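Local structure of Dye type peroxidase A (Streptomyces lividans 1326, 6GZW) at residues 304-309 with 319-324; 218-223 with 357-362. The protein is a haem peroxidase of the dye-decolourising type, which probably uses hydrogen peroxide to oxidise dyes and other organic substrates. All coordinates share one frame; numbering follows the deposited sequence. Where two conformers were deposited one is given.

Contact 1 (304-309 with 319-324); sequences FSYHDG and GLLFVC. With HEM (protoporphyrin IX containing Fe), chain C.
The Tyr306 ring lies over the backbone of Gly319: Gly319 CA sits 3.9 Å from the ring centroid in a CH-pi contact, 25° off the ring normal. A chi1 of 75° sets Tyr306 CG between its own backbone N and carbonyl carbon, and this brings the ring over Gly319 of the partner strand. A side chain at Gly319 would press on Tyr306 CE2. The Tyr306 and Leu321 side chains cross at about a right angle, Tyr306 CD2 lying 3.4 Å from Leu321 CD2. These groups share one face of the sheet with Phe304, whose CB is a looser neighbour of Leu321 CD1. On the other face, water 1 joins Ser305 OG, 2.8 Å away, to Gly319 O, to which it donates. The same Gly319 O accepts Tyr306 N at 3.0 Å, the donor standing about 50° out of the carbonyl plane, and a CA-H of Ser305 approaches it as well. The two strands form an antiparallel beta hairpin in the C-terminal half of the peroxidase, a ferredoxin-like fold; Phe304 with Leu321 and Tyr306 with Gly319 are its hydrogen-bonded pairs, and Ser305 with Leu320 is the non-hydrogen-bonded pair between them. Strand 319-324 also borders the haem. Phe322 turns a ring face to the porphyrin, with its CZ 3.3 Å from HEM C3C, while Leu320 CD2 rests 3.9 Å from the vinyl atom HEM CBB. The edge of the Phe322 ring points toward water 2, which binds the haem iron at 2.0 Å. Farther out, Arg225 makes a cation-pi contact with Tyr306 and a salt bridge to Asp308. His307 NE2 hydrogen-bonds to Gln158 OE1 of the second subunit.

Contact 2 (218-223 with 357-362); sequences GSYVVV and LFAVPG
Val221 O is approached by three groups of the partner strand: Phe358 N donates a hydrogen bond to it at 2.9 Å, Leu357 CA brings a CA-H contact at 3.3 Å, and Leu357 CD1 packs against it. This is an antiparallel pairing of the first and last strands of the ferredoxin-like C-terminal half, far apart in sequence but neighbours in the sheet. Val221 with Phe358 and Ser219 with Val360 are hydrogen-bonded pairs. On their face, a chi1 of 66° puts Val221 CG1 between its backbone N and carbonyl carbon, where it touches both Phe358 CB and Val360 CG2, each 3.8 Å away. Val221 CG1 and Val223 CG2 also border the edge of the Phe358 ring, which stacks on Trp127. The opposite face holds Tyr220, whose CE1 lies 3.6 Å from Ala359 CB, and Val222, whose CG2 meets Leu357 CD1 at 3.9 Å. Loop residues Pro103, Ala105 and Met215 touch the Tyr220 side chain as well, and replacing this tyrosine by an alanine would probably open a gap between these loops and the strand pair, and leave the Ala359 methyl without its aromatic neighbour. Just before the strand, Gly218 CA comes within 3.0 Å of Val360 O.

In the fold
Contacts 1 and 2 belong to the same antiparallel sheet, with centres about 18 Å apart, and strand 219-228 of contact 2 lies beside strand 316-326 of contact 1. The join is direct: Cys324 O of contact 1 and Val222 N of contact 2 are 3.0 Å apart, a probable hydrogen bond, and Val323 CG1 packs on Val221 CG2 at 3.4 Å. Along the chain, the hairpin of contact 1 is nested inside the loop that contact 2 closes; across the sheet the order is 350-360, 219-228, 316-326, 300-310. Contact 1 touches the haem through Leu320 and Phe322, whereas in contact 2 the nearest atoms of the Val222 side chain and the haem are about 7 Å apart.

Contact 1 (304-309 with 319-324)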
loop_
_atom_site.group_PDB
_atom_site.type_symbol
_atom_site.label_atom_id
_atom_site.label_comp_id
_atom_site.label_asym_id
_atom_site.label_seq_id
_atom_site.Cartn_x
_atom_site.Cartn_y
_atom_site.Cartn_z
ATOM N N PHE A 304 11.415 -2.624 -1.311
ATOM C CA PHE A 304 10.032 -2.329 -1.607
ATOM C C PHE A 304 9.973 -0.988 -2.324
ATOM O O PHE A 304 10.796 -0.101 -2.060
ATOM C CB PHE A 304 9.210 -2.228 -0.322
ATOM C CG PHE A 304 9.189 -3.486 0.503
ATOM C CD1 PHE A 304 10.174 -3.716 1.440
ATOM C CD2 PHE A 304 8.174 -4.419 0.361
ATOM C CE1 PHE A 304 10.166 -4.861 2.206
ATOM C CE2 PHE A 304 8.141 -5.562 1.154
ATOM C CZ PHE A 304 9.160 -5.783 2.058
ATOM N N SER A 305 8.976 -0.809 -3.183
ATOM C CA SER A 305 8.727 0.510 -3.771
ATOM C C SER A 305 7.809 1.302 -2.807
ATOM O O SER A 305 7.192 0.713 -1.915
ATOM C CB SER A 305 8.105 0.382 -5.170
ATOM O OG SER A 305 9.040 -0.202 -6.074
ATOM N N TYR A 306 7.832 2.634 -2.901
ATOM C CA TYR A 306 6.951 3.481 -2.085
ATOM C C TYR A 306 6.353 4.606 -2.873
ATOM O O TYR A 306 6.902 5.074 -3.895
ATOM C CB TYR A 306 7.654 3.995 -0.818
ATOM C CG TYR A 306 8.680 5.122 -1.017
ATOM C CD1 TYR A 306 8.316 6.465 -0.956
ATOM C CD2 TYR A 306 10.018 4.839 -1.243
ATOM C CE1 TYR A 306 9.244 7.493 -1.124
ATOM C CE2 TYR A 306 10.960 5.872 -1.406
ATOM C CZ TYR A 306 10.584 7.181 -1.316
ATOM O OH TYR A 306 11.520 8.190 -1.465
ATOM N N HIS A 307 5.193 5.006 -2.410
ATOM C CA HIS A 307 4.511 6.203 -2.850
ATOM C C HIS A 307 3.644 6.719 -1.717
ATOM O O HIS A 307 2.711 6.037 -1.317
ATOM C CB HIS A 307 3.651 5.926 -4.038
ATOM C CG HIS A 307 2.786 7.089 -4.382
ATOM N ND1 HIS A 307 3.304 8.277 -4.850
ATOM C CD2 HIS A 307 1.451 7.280 -4.241
ATOM C CE1 HIS A 307 2.317 9.138 -5.014
ATOM N NE2 HIS A 307 1.187 8.559 -4.652
ATOM N N ASP A 308 3.975 7.897 -1.195
ATOM C CA ASP A 308 3.271 8.464 -0.048
ATOM C C ASP A 308 2.413 9.670 -0.376
ATOM O O ASP A 308 1.817 10.282 0.518
ATOM C CB ASP A 308 4.267 8.728 1.061
ATOM C CG ASP A 308 4.705 7.443 1.733
ATOM O OD1 ASP A 308 3.855 6.702 2.284
ATOM O OD2 ASP A 308 5.893 7.159 1.769
ATOM N N GLY A 309 2.257 9.954 -1.653
ATOM C CA GLY A 309 1.372 11.050 -2.066
ATOM C C GLY A 309 2.193 12.092 -2.766
ATOM O O GLY A 309 3.345 11.837 -3.219
ATOM N N GLY A 319 9.337 6.349 -4.715
ATOM C CA GLY A 319 10.679 5.872 -4.957
ATOM C C GLY A 319 10.881 4.430 -4.546
ATOM O O GLY A 319 10.006 3.576 -4.727
ATOM N N LEU A 320 12.063 4.169 -3.995
ATOM C CA LEU A 320 12.459 2.812 -3.590
ATOM C C LEU A 320 12.932 2.809 -2.165
ATOM O O LEU A 320 13.767 3.653 -1.787
ATOM C CB LEU A 320 13.615 2.360 -4.487
ATOM C CG LEU A 320 13.981 0.864 -4.436
ATOM C CD1 LEU A 320 12.937 0.014 -5.101
ATOM C CD2 LEU A 320 15.341 0.679 -5.113
ATOM N N LEU A 321 12.365 1.910 -1.343
ATOM C CA LEU A 321 12.950 1.590 -0.046
ATOM C C LEU A 321 13.991 0.543 -0.346
ATOM O O LEU A 321 13.693 -0.656 -0.498
ATOM C CB LEU A 321 11.937 1.083 0.966
ATOM C CG LEU A 321 10.703 1.969 1.189
ATOM C CD1 LEU A 321 9.746 1.315 2.165
ATOM C CD2 LEU A 321 11.097 3.358 1.680
ATOM N N PHE A 322 15.204 1.033 -0.566
ATOM C CA PHE A 322 16.351 0.200 -0.887
ATOM C C PHE A 322 16.763 -0.481 0.416
ATOM O O PHE A 322 16.983 0.179 1.408
ATOM C CB PHE A 322 17.457 1.094 -1.442
ATOM C CG PHE A 322 18.693 0.357 -1.869
ATOM C CD1 PHE A 322 18.792 -0.185 -3.147
ATOM C CD2 PHE A 322 19.750 0.197 -1.001
ATOM C CE1 PHE A 322 19.940 -0.860 -3.571
ATOM C CE2 PHE A 322 20.896 -0.473 -1.407
ATOM C CZ PHE A 322 20.984 -1.002 -2.699
ATOM N N VAL A 323 16.832 -1.806 0.393
ATOM C CA VAL A 323 17.184 -2.613 1.563
ATOM C C VAL A 323 18.201 -3.637 1.116
ATOM O O VAL A 323 17.884 -4.535 0.338
ATOM C CB VAL A 323 15.956 -3.332 2.142
ATOM C CG1 VAL A 323 16.334 -4.041 3.432
ATOM C CG2 VAL A 323 14.846 -2.344 2.413
ATOM N N CYS A 324 19.445 -3.490 1.556
ATOM C CA CYS A 324 20.501 -4.410 1.125
ATOM C C CYS A 324 21.135 -5.082 2.322
ATOM O O CYS A 324 21.167 -4.526 3.431
ATOM C CB CYS A 324 21.597 -3.734 0.272
ATOM S SG CYS A 324 22.547 -2.457 1.125
HETATM C CHA HEM C . 21.506 -3.307 -10.285
HETATM C CHB HEM C . 18.170 0.200 -10.278
HETATM C CHC HEM C . 20.153 1.988 -6.221
HETATM C CHD HEM C . 23.459 -1.507 -6.242
HETATM C C1A HEM C . 20.441 -2.519 -10.635
HETATM C C2A HEM C . 19.657 -2.696 -11.813
HETATM C C3A HEM C . 18.730 -1.706 -11.799
HETATM C C4A HEM C . 18.941 -0.913 -10.624
HETATM C CMA HEM C . 17.629 -1.456 -12.802
HETATM C CAA HEM C . 19.825 -3.765 -12.885
HETATM C CBA HEM C . 19.060 -5.065 -12.694
HETATM C CGA HEM C . 19.594 -5.852 -11.545
HETATM O O1A HEM C . 20.599 -6.606 -11.648
HETATM O O2A HEM C . 19.039 -5.750 -10.413
HETATM C C1B HEM C . 18.413 0.988 -9.138
HETATM C C2B HEM C . 17.601 2.089 -8.737
HETATM C C3B HEM C . 18.131 2.620 -7.604
HETATM C C4B HEM C . 19.327 1.776 -7.298
HETATM C CMB HEM C . 16.401 2.600 -9.475
HETATM C CAB HEM C . 17.629 3.710 -6.741
HETATM C CBB HEM C . 16.357 4.061 -6.651
HETATM C C1C HEM C . 21.256 1.233 -5.887
HETATM C C2C HEM C . 22.092 1.477 -4.767
HETATM C C3C HEM C . 23.053 0.481 -4.784
HETATM C C4C HEM C . 22.759 -0.379 -5.903
HETATM C CMC HEM C . 22.000 2.597 -3.778
HETATM C CAC HEM C . 24.222 0.270 -3.897
HETATM C CBC HEM C . 24.855 1.185 -3.147
HETATM C C1D HEM C . 23.105 -2.297 -7.343
HETATM C C2D HEM C . 23.850 -3.538 -7.621
HETATM C C3D HEM C . 23.317 -4.048 -8.748
HETATM C C4D HEM C . 22.239 -3.094 -9.140
HETATM C CMD HEM C . 24.971 -4.149 -6.785
HETATM C CAD HEM C . 23.759 -5.327 -9.441
HETATM C CBD HEM C . 24.961 -5.102 -10.364
HETATM C CGD HEM C . 25.407 -6.397 -10.970
HETATM O O1D HEM C . 24.992 -6.749 -12.110
HETATM O O2D HEM C . 26.176 -7.133 -10.318
HETATM N NA HEM C . 20.060 -1.367 -9.963
HETATM N NB HEM C . 19.426 0.866 -8.273
HETATM N NC HEM C . 21.696 0.162 -6.591
HETATM N ND HEM C . 22.219 -2.014 -8.314
HETATM FE FE HEM C . 20.889 -0.609 -8.315
HETATM O O HOH W 1 10.603 1.836 -7.083
HETATM O O HOH W 2 19.688 -1.689 -7.165
#

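Contact 2 (218-223 with 357-362)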
loop_
_atom_site.group_PDB
_atom_site.type_symbol
_atom_site.label_atom_id
_atom_site.label_comp_id
_atom_site.label_asym_id
_atom_site.label_seq_id
_atom_site.Cartn_x
_atom_site.Cartn_y
_atom_site.Cartn_z
ATOM N N GLY A 218 24.334 -13.778 11.375
ATOM C CA GLY A 218 23.587 -12.551 11.116
ATOM C C GLY A 218 24.011 -11.854 9.842
ATOM O O GLY A 218 24.868 -12.341 9.089
ATOM N N SER A 219 23.395 -10.711 9.569
ATOM C CA SER A 219 23.760 -9.888 8.407
ATOM C C SER A 219 23.584 -8.426 8.773
ATOM O O SER A 219 22.861 -8.126 9.720
ATOM C CB SER A 219 22.904 -10.254 7.206
ATOM O OG SER A 219 23.377 -9.620 6.024
ATOM N N TYR A 220 24.244 -7.527 8.040
ATOM C CA TYR A 220 24.112 -6.084 8.234
ATOM C C TYR A 220 23.190 -5.574 7.115
ATOM O O TYR A 220 23.421 -5.857 5.946
ATOM C CB TYR A 220 25.465 -5.358 8.235
ATOM C CG TYR A 220 26.236 -5.774 9.456
ATOM C CD1 TYR A 220 26.018 -5.142 10.678
ATOM C CD2 TYR A 220 27.088 -6.851 9.418
ATOM C CE1 TYR A 220 26.647 -5.573 11.829
ATOM C CE2 TYR A 220 27.737 -7.284 10.573
ATOM C CZ TYR A 220 27.508 -6.633 11.761
ATOM O OH TYR A 220 28.117 -7.018 12.920
ATOM N N VAL A 221 22.155 -4.835 7.512
ATOM C CA VAL A 221 21.223 -4.212 6.561
ATOM C C VAL A 221 21.505 -2.711 6.476
ATOM O O VAL A 221 21.729 -2.048 7.497
ATOM C CB VAL A 221 19.753 -4.535 6.920
ATOM C CG1 VAL A 221 19.318 -3.928 8.234
ATOM C CG2 VAL A 221 18.799 -4.098 5.804
ATOM N N VAL A 222 21.527 -2.190 5.253
ATOM C CA VAL A 222 21.492 -0.754 5.016
ATOM C C VAL A 222 20.178 -0.478 4.310
ATOM O O VAL A 222 19.907 -1.075 3.264
ATOM C CB VAL A 222 22.690 -0.271 4.175
ATOM C CG1 VAL A 222 22.528 1.198 3.775
ATOM C CG2 VAL A 222 23.978 -0.514 4.952
ATOM N N VAL A 223 19.357 0.371 4.932
ATOM C CA VAL A 223 18.083 0.860 4.401
ATOM C C VAL A 223 18.353 2.255 3.867
ATOM O O VAL A 223 18.962 3.078 4.570
ATOM C CB VAL A 223 17.047 0.947 5.529
ATOM C CG1 VAL A 223 15.728 1.531 5.041
ATOM C CG2 VAL A 223 16.847 -0.413 6.155
ATOM N N LEU A 357 21.422 1.791 9.292
ATOM C CA LEU A 357 22.361 0.684 9.273
ATOM C C LEU A 357 22.111 -0.149 10.520
ATOM O O LEU A 357 22.242 0.381 11.630
ATOM C CB LEU A 357 23.808 1.197 9.250
ATOM C CG LEU A 357 24.938 0.238 9.594
ATOM C CD1 LEU A 357 24.954 -0.957 8.673
ATOM C CD2 LEU A 357 26.271 0.975 9.564
ATOM N N PHE A 358 21.672 -1.408 10.356
ATOM C CA PHE A 358 21.316 -2.247 11.511
ATOM C C PHE A 358 22.005 -3.610 11.496
ATOM O O PHE A 358 22.242 -4.186 10.422
ATOM C CB PHE A 358 19.794 -2.390 11.624
ATOM C CG PHE A 358 19.052 -1.073 11.570
ATOM C CD1 PHE A 358 18.993 -0.226 12.672
ATOM C CD2 PHE A 358 18.431 -0.668 10.395
ATOM C CE1 PHE A 358 18.319 0.978 12.607
ATOM C CE2 PHE A 358 17.751 0.545 10.327
ATOM C CZ PHE A 358 17.685 1.377 11.430
ATOM N N ALA A 359 22.331 -4.094 12.702
ATOM C CA ALA A 359 22.885 -5.423 12.906
ATOM C C ALA A 359 21.751 -6.406 13.131
ATOM O O ALA A 359 21.064 -6.345 14.168
ATOM C CB ALA A 359 23.812 -5.430 14.111
ATOM N N VAL A 360 21.575 -7.334 12.210
ATOM C CA VAL A 360 20.457 -8.260 12.220
ATOM C C VAL A 360 21.049 -9.630 12.575
ATOM O O VAL A 360 21.675 -10.279 11.725
ATOM C CB VAL A 360 19.759 -8.241 10.848
ATOM C CG1 VAL A 360 18.741 -9.347 10.688
ATOM C CG2 VAL A 360 19.094 -6.878 10.611
ATOM N N PRO A 361 20.900 -10.063 13.840
ATOM C CA PRO A 361 21.546 -11.326 14.239
ATOM C C PRO A 361 20.954 -12.565 13.599
ATOM O O PRO A 361 20.015 -12.501 12.792
ATOM C CB PRO A 361 21.337 -11.337 15.748
ATOM C CG PRO A 361 20.024 -10.636 15.906
ATOM C CD PRO A 361 20.144 -9.489 14.963
ATOM N N GLY A 362 21.531 -13.720 13.909
ATOM C CA GLY A 362 20.991 -14.991 13.431
ATOM C C GLY A 362 19.552 -15.262 13.833
ATOM O O GLY A 362 19.000 -14.581 14.700
#